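Local coordinates for receptor-like protein kinase ANXUR1 (Arabidopsis thaliana, PDB 6FIG) that probably acts as a cell-surface receptor kinase in plant reproduction, with an ectodomain built from two tandem malectin-like domains, at residues 252-257 with 361-365; 268-274 with 343-349; 303-309 with 330-336. All blocks are in the same frame, centred on the assembly; numbering follows the deposited sequence. Where two conformers were deposited one is given.

Interaction 1. Residues 252-257 with 361-365; sequences TARSQG and DSSLN. With CA (calcium ion), chain H.
R254 and L364 form an antiparallel hydrogen-bonded pair, R254 N to L364 O and L364 N to R254 O both at 3.0 Å, and S255 with S363 is the next, non-hydrogen-bonded pair. Beyond it Q256 N reaches S362 O at 3.2 Å. This strand pair of the malectin-like domain is pinned at both ends. At one end a calcium ion is bound by T252 O, T252 OG1 and N365 O, each 2.4 Å from the metal; OG1 stands between the backbone N and the carbonyl carbon (chi1 56°), which lets the hydroxyl and carbonyl of T252 chelate the ion. N192, V193 and I249 complete the site. At the other end D361 OD1 accepts from G257 N at 3.1 Å, from above the carboxylate plane, along with a weaker bond from Q256 N, while a water joins D361 OD2 to S255 OG; S255 also bonds to V225. R254 leads its guanidinium away to a salt bridge with D214. Strand 225-228 pairs with 252-255 on its far edge; R254 packs on L268 and W270 of strand 268-273, and L364 on W270 and on L347 and M349 of strand 344-351.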
# COMPACT_ATOMS: atom_id res chain seq x y z
N THR A 252 -10.47 -21.14 -1.91
CA THR A 252 -9.97 -22.50 -1.96
C THR A 252 -10.11 -23.16 -0.61
O THR A 252 -10.06 -22.50 0.43
CB THR A 252 -8.50 -22.58 -2.38
OG1 THR A 252 -7.72 -21.79 -1.48
CG2 THR A 252 -8.31 -22.11 -3.84
N ALA A 253 -10.23 -24.48 -0.63
CA ALA A 253 -10.32 -25.25 0.60
C ALA A 253 -9.75 -26.65 0.42
O ALA A 253 -9.60 -27.15 -0.71
CB ALA A 253 -11.78 -25.33 1.06
N ARG A 254 -9.42 -27.27 1.54
CA ARG A 254 -9.14 -28.70 1.56
C ARG A 254 -10.33 -29.34 2.24
O ARG A 254 -10.82 -28.85 3.25
CB ARG A 254 -7.85 -29.02 2.31
CG ARG A 254 -7.39 -30.47 2.17
CD ARG A 254 -6.05 -30.71 2.84
NE ARG A 254 -5.00 -29.88 2.23
CZ ARG A 254 -4.41 -30.14 1.06
NH1 ARG A 254 -4.69 -31.24 0.36
NH2 ARG A 254 -3.48 -29.32 0.60
N SER A 255 -10.79 -30.44 1.66
CA SER A 255 -11.90 -31.21 2.22
C SER A 255 -11.49 -32.66 2.27
O SER A 255 -10.44 -33.04 1.76
CB SER A 255 -13.15 -31.02 1.38
OG SER A 255 -13.01 -31.62 0.11
N GLN A 256 -12.33 -33.50 2.88
CA GLN A 256 -12.03 -34.93 2.90
C GLN A 256 -12.37 -35.58 1.59
O GLN A 256 -11.62 -36.42 1.12
CB GLN A 256 -12.71 -35.63 4.06
CG GLN A 256 -11.99 -35.36 5.36
CD GLN A 256 -12.61 -36.10 6.50
OE1 GLN A 256 -13.58 -35.60 7.09
NE2 GLN A 256 -12.10 -37.28 6.82
N GLY A 257 -13.48 -35.17 0.98
CA GLY A 257 -13.81 -35.56 -0.40
C GLY A 257 -15.21 -36.14 -0.55
O GLY A 257 -16.01 -36.07 0.38
N ASP A 361 -18.54 -35.02 5.47
CA ASP A 361 -17.35 -34.35 4.93
C ASP A 361 -16.90 -33.30 5.93
O ASP A 361 -17.57 -33.03 6.93
CB ASP A 361 -17.71 -33.71 3.57
CG ASP A 361 -16.49 -33.42 2.66
OD1 ASP A 361 -15.35 -33.78 2.99
OD2 ASP A 361 -16.72 -32.81 1.57
N SER A 362 -15.74 -32.72 5.65
CA SER A 362 -15.22 -31.60 6.44
C SER A 362 -14.39 -30.73 5.51
O SER A 362 -13.94 -31.19 4.46
CB SER A 362 -14.38 -32.09 7.61
OG SER A 362 -13.25 -32.82 7.15
N SER A 363 -14.21 -29.48 5.88
CA SER A 363 -13.39 -28.58 5.06
C SER A 363 -12.81 -27.44 5.88
O SER A 363 -13.28 -27.14 6.98
CB SER A 363 -14.16 -28.03 3.86
OG SER A 363 -15.17 -27.11 4.26
N LEU A 364 -11.78 -26.83 5.31
CA LEU A 364 -11.08 -25.73 5.93
C LEU A 364 -10.48 -24.88 4.80
O LEU A 364 -9.97 -25.44 3.82
CB LEU A 364 -9.99 -26.26 6.86
CG LEU A 364 -9.15 -25.20 7.62
CD1 LEU A 364 -10.01 -24.41 8.59
CD2 LEU A 364 -8.01 -25.89 8.34
N ASN A 365 -10.53 -23.56 4.95
CA ASN A 365 -10.03 -22.65 3.88
C ASN A 365 -8.69 -21.98 4.19
O ASN A 365 -7.94 -21.65 3.29
CB ASN A 365 -11.05 -21.57 3.56
CG ASN A 365 -12.41 -22.14 3.14
OD1 ASN A 365 -13.08 -22.80 3.95
ND2 ASN A 365 -12.87 -21.83 1.90
CA CA H . -7.86 -21.67 0.94
O HOH W 1 -15.37 -32.60 -0.63

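Interaction 2. Residues 268-274 with 343-349; sequences LTWMFQI and EEITLQM. With NAG (2-acetamido-2-deoxy-beta-D-glucopyranose), chain D.
L268 to Q273 pair with M349 to E344 as neighbouring antiparallel strands in a four-stranded sheet of the malectin-like domain, their axes 4.6 Å apart and 164° from one another in direction. Backbone bonds run both ways at the pairs L268-M349, W270-L347 and F272-I345; W270 N to L347 O measures 2.9 Å. I274 N adds a bond to E343 O, approaching from above the carbonyl plane.

Apolar contacts lie on the face carrying L268, W270, F272, I345, L347 and M349. The six-membered ring of W270 turns its edge to its neighbours: CE3 lies beside L347 CD2 at 3.8 Å, with L347 O in the ring plane, and the sulfur of M349 makes a Met-aromatic contact from the edge, 5.4 Å from the ring centroid. The indole NE1 is hydrogen-bonded to D214 OD2. This face packs against strand 363-372 through L364, L367 and I369. At the end beyond the strand, I274 crosses I345 at about a right angle, CG1 to CG1 at 3.8 Å.

The other face mixes polar side chains with M271, whose SD sits 3.3 Å from E344 OE1. Q273, bent at chi2 (-63°), hydrogen-bonds through NE2 to the anti side of E344 OE2 at 3.0 Å, the amide and carboxylate planes 79° apart. T269 OG1 receives a weak bond from Q348 NE2, and Q348 OE1 lies 2.6 Å from O6 of a glycan N-acetylglucosamine.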
# COMPACT_ATOMS: atom_id res chain seq x y z
N LEU A 268 -8.78 -35.77 8.65
CA LEU A 268 -7.83 -34.90 7.97
C LEU A 268 -6.99 -34.29 9.09
O LEU A 268 -7.54 -33.74 10.04
CB LEU A 268 -8.59 -33.87 7.18
CG LEU A 268 -7.97 -33.03 6.09
CD1 LEU A 268 -7.25 -33.89 5.06
CD2 LEU A 268 -9.10 -32.23 5.43
N THR A 269 -5.67 -34.45 9.01
CA THR A 269 -4.78 -34.13 10.13
C THR A 269 -3.61 -33.26 9.68
O THR A 269 -2.89 -33.63 8.76
CB THR A 269 -4.23 -35.42 10.76
OG1 THR A 269 -5.31 -36.24 11.21
CG2 THR A 269 -3.28 -35.13 11.94
N TRP A 270 -3.46 -32.12 10.36
CA TRP A 270 -2.29 -31.24 10.19
C TRP A 270 -1.46 -31.30 11.47
O TRP A 270 -2.01 -31.40 12.57
CB TRP A 270 -2.71 -29.79 9.96
CG TRP A 270 -3.47 -29.48 8.71
CD1 TRP A 270 -2.96 -28.99 7.54
CD2 TRP A 270 -4.89 -29.61 8.50
NE1 TRP A 270 -3.97 -28.79 6.62
CE2 TRP A 270 -5.16 -29.17 7.18
CE3 TRP A 270 -5.95 -30.06 9.29
CZ2 TRP A 270 -6.44 -29.15 6.65
CZ3 TRP A 270 -7.22 -30.02 8.77
CH2 TRP A 270 -7.46 -29.58 7.45
N MET A 271 -0.13 -31.24 11.34
CA MET A 271 0.75 -31.21 12.50
C MET A 271 1.80 -30.10 12.34
O MET A 271 2.34 -29.91 11.26
CB MET A 271 1.45 -32.55 12.68
CG MET A 271 2.11 -32.72 14.04
SD MET A 271 2.87 -34.35 14.30
CE MET A 271 1.53 -35.41 13.76
N PHE A 272 2.08 -29.44 13.47
CA PHE A 272 2.96 -28.28 13.52
C PHE A 272 3.94 -28.40 14.68
O PHE A 272 3.55 -28.78 15.79
CB PHE A 272 2.13 -27.03 13.73
CG PHE A 272 1.14 -26.82 12.65
CD1 PHE A 272 1.53 -26.24 11.45
CD2 PHE A 272 -0.17 -27.29 12.79
CE1 PHE A 272 0.62 -26.08 10.42
CE2 PHE A 272 -1.08 -27.14 11.76
CZ PHE A 272 -0.68 -26.53 10.57
N GLN A 273 5.22 -28.10 14.40
CA GLN A 273 6.25 -28.02 15.42
C GLN A 273 6.22 -26.62 16.04
O GLN A 273 6.33 -25.63 15.33
CB GLN A 273 7.62 -28.31 14.80
CG GLN A 273 7.73 -29.70 14.18
CD GLN A 273 7.57 -30.82 15.20
OE1 GLN A 273 8.04 -30.71 16.34
NE2 GLN A 273 6.94 -31.91 14.78
N ILE A 274 6.05 -26.57 17.35
CA ILE A 274 6.00 -25.29 18.09
C ILE A 274 6.88 -25.35 19.35
O ILE A 274 7.65 -26.29 19.53
CB ILE A 274 4.53 -24.89 18.38
CG1 ILE A 274 3.72 -26.04 19.00
CG2 ILE A 274 3.83 -24.42 17.09
CD1 ILE A 274 4.16 -26.52 20.35
N GLU A 343 5.76 -30.45 22.08
CA GLU A 343 6.32 -29.63 21.00
C GLU A 343 5.53 -29.68 19.68
O GLU A 343 6.01 -29.14 18.68
CB GLU A 343 7.79 -29.96 20.68
CG GLU A 343 8.73 -30.10 21.87
CD GLU A 343 9.83 -31.11 21.60
OE1 GLU A 343 10.49 -31.00 20.54
OE2 GLU A 343 10.03 -32.01 22.43
N GLU A 344 4.34 -30.29 19.68
CA GLU A 344 3.47 -30.30 18.49
C GLU A 344 2.06 -29.81 18.78
O GLU A 344 1.55 -29.97 19.89
CB GLU A 344 3.39 -31.71 17.88
CG GLU A 344 4.67 -32.15 17.17
CD GLU A 344 4.80 -33.67 17.00
OE1 GLU A 344 3.92 -34.43 17.46
OE2 GLU A 344 5.80 -34.12 16.39
N ILE A 345 1.46 -29.20 17.77
CA ILE A 345 0.03 -28.95 17.72
C ILE A 345 -0.49 -29.80 16.57
O ILE A 345 0.08 -29.79 15.47
CB ILE A 345 -0.30 -27.47 17.52
CG1 ILE A 345 -0.06 -26.71 18.83
CG2 ILE A 345 -1.75 -27.27 17.04
CD1 ILE A 345 -0.06 -25.22 18.66
N THR A 346 -1.55 -30.56 16.84
CA THR A 346 -2.25 -31.30 15.79
C THR A 346 -3.64 -30.72 15.62
O THR A 346 -4.30 -30.38 16.61
CB THR A 346 -2.37 -32.80 16.08
OG1 THR A 346 -3.06 -33.02 17.32
CG2 THR A 346 -0.99 -33.45 16.12
N LEU A 347 -4.07 -30.58 14.38
CA LEU A 347 -5.44 -30.14 14.09
C LEU A 347 -6.07 -31.28 13.32
O LEU A 347 -5.47 -31.75 12.35
CB LEU A 347 -5.43 -28.87 13.28
CG LEU A 347 -6.78 -28.41 12.76
CD1 LEU A 347 -7.70 -28.01 13.90
CD2 LEU A 347 -6.61 -27.24 11.81
N GLN A 348 -7.26 -31.74 13.74
CA GLN A 348 -7.91 -32.87 13.05
C GLN A 348 -9.35 -32.55 12.80
O GLN A 348 -9.98 -31.91 13.62
CB GLN A 348 -7.80 -34.14 13.86
CG GLN A 348 -6.37 -34.61 14.04
CD GLN A 348 -6.28 -35.79 14.95
OE1 GLN A 348 -6.57 -35.68 16.14
NE2 GLN A 348 -5.91 -36.94 14.39
N MET A 349 -9.86 -32.96 11.64
CA MET A 349 -11.30 -32.90 11.39
C MET A 349 -11.82 -34.16 10.72
O MET A 349 -11.11 -34.83 9.98
CB MET A 349 -11.71 -31.62 10.65
CG MET A 349 -11.01 -31.33 9.34
SD MET A 349 -11.54 -29.72 8.68
CE MET A 349 -11.16 -28.59 9.97
C1 NAG D . -10.01 -38.41 14.84
C2 NAG D . -10.40 -39.83 15.19
C3 NAG D . -10.87 -39.93 16.64
C4 NAG D . -9.92 -39.22 17.59
C5 NAG D . -9.70 -37.79 17.12
C6 NAG D . -8.83 -36.92 18.02
C7 NAG D . -11.35 -41.09 13.30
C8 NAG D . -12.60 -41.28 12.46
N2 NAG D . -11.48 -40.18 14.27
O3 NAG D . -10.96 -41.31 17.00
O4 NAG D . -10.50 -39.18 18.90
O5 NAG D . -9.12 -37.89 15.83
O6 NAG D . -7.46 -37.35 17.98
O7 NAG D . -10.32 -41.71 13.09

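Interaction 3. Residues 303-309 with 330-336; sequences INNRTAQ and KDYAIYV. With NAG (2-acetamido-2-deoxy-beta-D-glucopyranose), chain B; NAG (2-acetamido-2-deoxy-beta-D-glucopyranose), chain D.
The ring of Y332 has A308 CB over one face, a CH-pi contact with CB 4.1 Å from the ring centroid and displaced toward the rim, while the side chain of Q309 comes to the hydroxyl edge in the ring plane, the amide turned 66° from it. I303 CD1 approaches the base of the same side chain, 3.6 Å from Y332 CB, the two side chains crossing at about a right angle. The guanidinium of R306 meets a water at its edge, in plane; its NH1 also lies 3.8 Å from I334 CD1.

The side chains of I303 and I334 slide past each other in opposite directions, CG2 to CG2 at 3.9 Å; with CG1 anti to the backbone N (chi1 -177°), I334 carries CD1 to the hairpin turn. Residues I303 to R306 form a type I' turn, closed by bonds between I303 and R306 in both directions. Two waters bridge this turn to Y335 O, one accepting from N304 ND2, the other making a weak bond with R306 NH1; N304 OD1 bonds to T346 N of strand 344-351. On the glycan side, N305 O receives a weak bond from N2 of one N-acetylglucosamine.

A308 and Q309 both face I301 in a classic beta bulge. W320 of helix 317-321 touches Q309, K330 and Y332, V171 packs on I303, R306 and Y332, and strand 278-287 pairs with 327-336.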
# COMPACT_ATOMS: atom_id res chain seq x y z
N ILE A 303 -8.19 -30.47 18.51
CA ILE A 303 -6.90 -29.80 18.60
C ILE A 303 -6.14 -30.50 19.73
O ILE A 303 -6.63 -30.54 20.85
CB ILE A 303 -7.04 -28.28 18.87
CG1 ILE A 303 -7.68 -27.59 17.66
CG2 ILE A 303 -5.67 -27.65 19.15
CD1 ILE A 303 -8.09 -26.14 17.84
N ASN A 304 -4.98 -31.07 19.42
CA ASN A 304 -4.18 -31.84 20.39
C ASN A 304 -5.02 -32.89 21.08
O ASN A 304 -5.01 -33.01 22.31
CB ASN A 304 -3.46 -30.92 21.39
CG ASN A 304 -2.23 -30.29 20.80
OD1 ASN A 304 -2.13 -30.21 19.59
ND2 ASN A 304 -1.32 -29.80 21.63
N ASN A 305 -5.78 -33.62 20.27
CA ASN A 305 -6.67 -34.71 20.70
C ASN A 305 -7.83 -34.29 21.60
O ASN A 305 -8.54 -35.15 22.12
CB ASN A 305 -5.86 -35.85 21.36
CG ASN A 305 -4.77 -36.38 20.45
OD1 ASN A 305 -4.93 -36.42 19.22
ND2 ASN A 305 -3.64 -36.79 21.05
N ARG A 306 -8.05 -32.98 21.75
CA ARG A 306 -9.13 -32.46 22.57
C ARG A 306 -10.18 -31.81 21.67
O ARG A 306 -9.90 -31.45 20.52
CB ARG A 306 -8.58 -31.47 23.55
CG ARG A 306 -7.61 -32.12 24.53
CD ARG A 306 -6.78 -31.07 25.21
NE ARG A 306 -7.58 -30.34 26.20
CZ ARG A 306 -7.11 -29.40 27.00
NH1 ARG A 306 -5.83 -29.02 26.94
NH2 ARG A 306 -7.94 -28.82 27.88
N THR A 307 -11.38 -31.67 22.21
CA THR A 307 -12.54 -31.24 21.42
C THR A 307 -12.56 -29.73 21.24
O THR A 307 -12.56 -28.97 22.22
CB THR A 307 -13.86 -31.73 22.10
OG1 THR A 307 -13.93 -33.15 22.01
CG2 THR A 307 -15.10 -31.15 21.41
N ALA A 308 -12.53 -29.29 19.98
CA ALA A 308 -12.75 -27.90 19.63
C ALA A 308 -14.21 -27.65 19.19
O ALA A 308 -14.83 -26.67 19.61
CB ALA A 308 -11.78 -27.48 18.54
N GLN A 309 -14.74 -28.52 18.33
CA GLN A 309 -16.17 -28.53 18.00
C GLN A 309 -16.53 -29.96 17.84
O GLN A 309 -15.97 -30.65 16.97
CB GLN A 309 -16.47 -27.91 16.64
CG GLN A 309 -16.30 -26.45 16.47
CD GLN A 309 -17.05 -25.52 17.41
OE1 GLN A 309 -18.11 -25.80 17.95
NE2 GLN A 309 -16.49 -24.38 17.57
N LYS A 330 -12.80 -18.75 13.19
CA LYS A 330 -13.00 -19.06 14.58
C LYS A 330 -11.66 -19.26 15.25
O LYS A 330 -10.81 -19.95 14.71
CB LYS A 330 -13.85 -20.30 14.78
CG LYS A 330 -14.40 -20.35 16.21
CD LYS A 330 -15.82 -20.89 16.24
CE LYS A 330 -16.44 -20.71 17.62
NZ LYS A 330 -15.85 -21.59 18.66
N ASP A 331 -11.49 -18.65 16.41
CA ASP A 331 -10.26 -18.77 17.18
C ASP A 331 -10.40 -19.77 18.34
O ASP A 331 -11.34 -19.70 19.13
CB ASP A 331 -9.86 -17.41 17.77
CG ASP A 331 -9.34 -16.45 16.74
OD1 ASP A 331 -8.97 -16.85 15.63
OD2 ASP A 331 -9.24 -15.26 17.11
N TYR A 332 -9.42 -20.66 18.46
CA TYR A 332 -9.34 -21.62 19.56
C TYR A 332 -7.99 -21.49 20.23
O TYR A 332 -7.00 -21.24 19.55
CB TYR A 332 -9.47 -23.04 19.01
CG TYR A 332 -10.74 -23.29 18.24
CD1 TYR A 332 -11.91 -23.65 18.89
CD2 TYR A 332 -10.77 -23.15 16.86
CE1 TYR A 332 -13.09 -23.88 18.18
CE2 TYR A 332 -11.94 -23.39 16.14
CZ TYR A 332 -13.08 -23.75 16.81
OH TYR A 332 -14.21 -23.96 16.07
N ALA A 333 -7.95 -21.67 21.54
CA ALA A 333 -6.71 -21.56 22.31
C ALA A 333 -6.37 -22.87 22.99
O ALA A 333 -7.25 -23.59 23.49
CB ALA A 333 -6.81 -20.44 23.34
N ILE A 334 -5.07 -23.19 23.02
CA ILE A 334 -4.56 -24.40 23.65
C ILE A 334 -3.21 -24.11 24.31
O ILE A 334 -2.32 -23.58 23.63
CB ILE A 334 -4.42 -25.58 22.62
CG1 ILE A 334 -3.95 -26.87 23.30
CG2 ILE A 334 -3.55 -25.26 21.42
CD1 ILE A 334 -5.02 -27.91 23.41
N TYR A 335 -3.08 -24.50 25.58
CA TYR A 335 -1.79 -24.48 26.25
C TYR A 335 -1.05 -25.75 25.91
O TYR A 335 -1.60 -26.85 26.06
CB TYR A 335 -1.93 -24.34 27.77
CG TYR A 335 -0.59 -24.26 28.47
CD1 TYR A 335 0.25 -23.17 28.27
CD2 TYR A 335 -0.15 -25.27 29.32
CE1 TYR A 335 1.48 -23.10 28.89
CE2 TYR A 335 1.08 -25.20 29.95
CZ TYR A 335 1.89 -24.10 29.73
OH TYR A 335 3.11 -24.01 30.35
N VAL A 336 0.18 -25.62 25.44
CA VAL A 336 1.03 -26.76 25.17
C VAL A 336 2.01 -26.93 26.31
O VAL A 336 2.92 -26.13 26.46
CB VAL A 336 1.77 -26.63 23.83
CG1 VAL A 336 2.73 -27.81 23.63
CG2 VAL A 336 0.75 -26.50 22.72
C1 NAG B . -9.56 -39.65 19.87
C2 NAG B . -10.01 -39.31 21.27
C3 NAG B . -8.90 -39.73 22.23
C4 NAG B . -8.54 -41.21 22.06
C5 NAG B . -8.35 -41.59 20.58
C6 NAG B . -8.33 -43.11 20.39
C7 NAG B . -11.54 -37.38 21.36
C8 NAG B . -11.64 -35.89 21.56
N2 NAG B . -10.31 -37.89 21.43
O3 NAG B . -9.33 -39.47 23.57
O4 NAG B . -7.35 -41.49 22.80
O5 NAG B . -9.40 -41.06 19.75
O6 NAG B . -9.66 -43.60 20.15
O7 NAG B . -12.54 -38.04 21.13
C1 NAG D . -10.01 -38.41 14.84
C2 NAG D . -10.40 -39.83 15.19
C3 NAG D . -10.87 -39.93 16.64
C4 NAG D . -9.92 -39.22 17.59
C5 NAG D . -9.70 -37.79 17.12
C6 NAG D . -8.83 -36.92 18.02
C7 NAG D . -11.35 -41.09 13.30
C8 NAG D . -12.60 -41.28 12.46
N2 NAG D . -11.48 -40.18 14.27
O3 NAG D . -10.96 -41.31 17.00
O4 NAG D . -10.50 -39.18 18.90
O5 NAG D . -9.12 -37.89 15.83
O6 NAG D . -7.46 -37.35 17.98
O7 NAG D . -10.32 -41.71 13.09
O HOH W 2 -1.72 -29.42 24.51
O HOH W 3 -3.54 -27.79 27.75

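In the fold
From the N terminus, the chain enters interaction 1 at 252-257 and closes its loop only at 361-365, more than a hundred residues later. Interaction 2 (268-274 with 343-349) is nested inside that loop, and interaction 3 (303-309 with 330-336) inside interaction 2, so no loop crosses another. Interactions 1 and 2 touch where L364 CD2 meets W270 CH2 at 3.8 Å, joining the calcium-bound strand pair to the four-stranded sheet. Interactions 2 and 3 meet at the 303-306 turn, where T346 N and N304 OD1 are 2.8 Å apart, a probable hydrogen bond, and both reach the same N-acetylglucosamine. Interactions 1 and 3 stay about 8 Å apart at their nearest atoms.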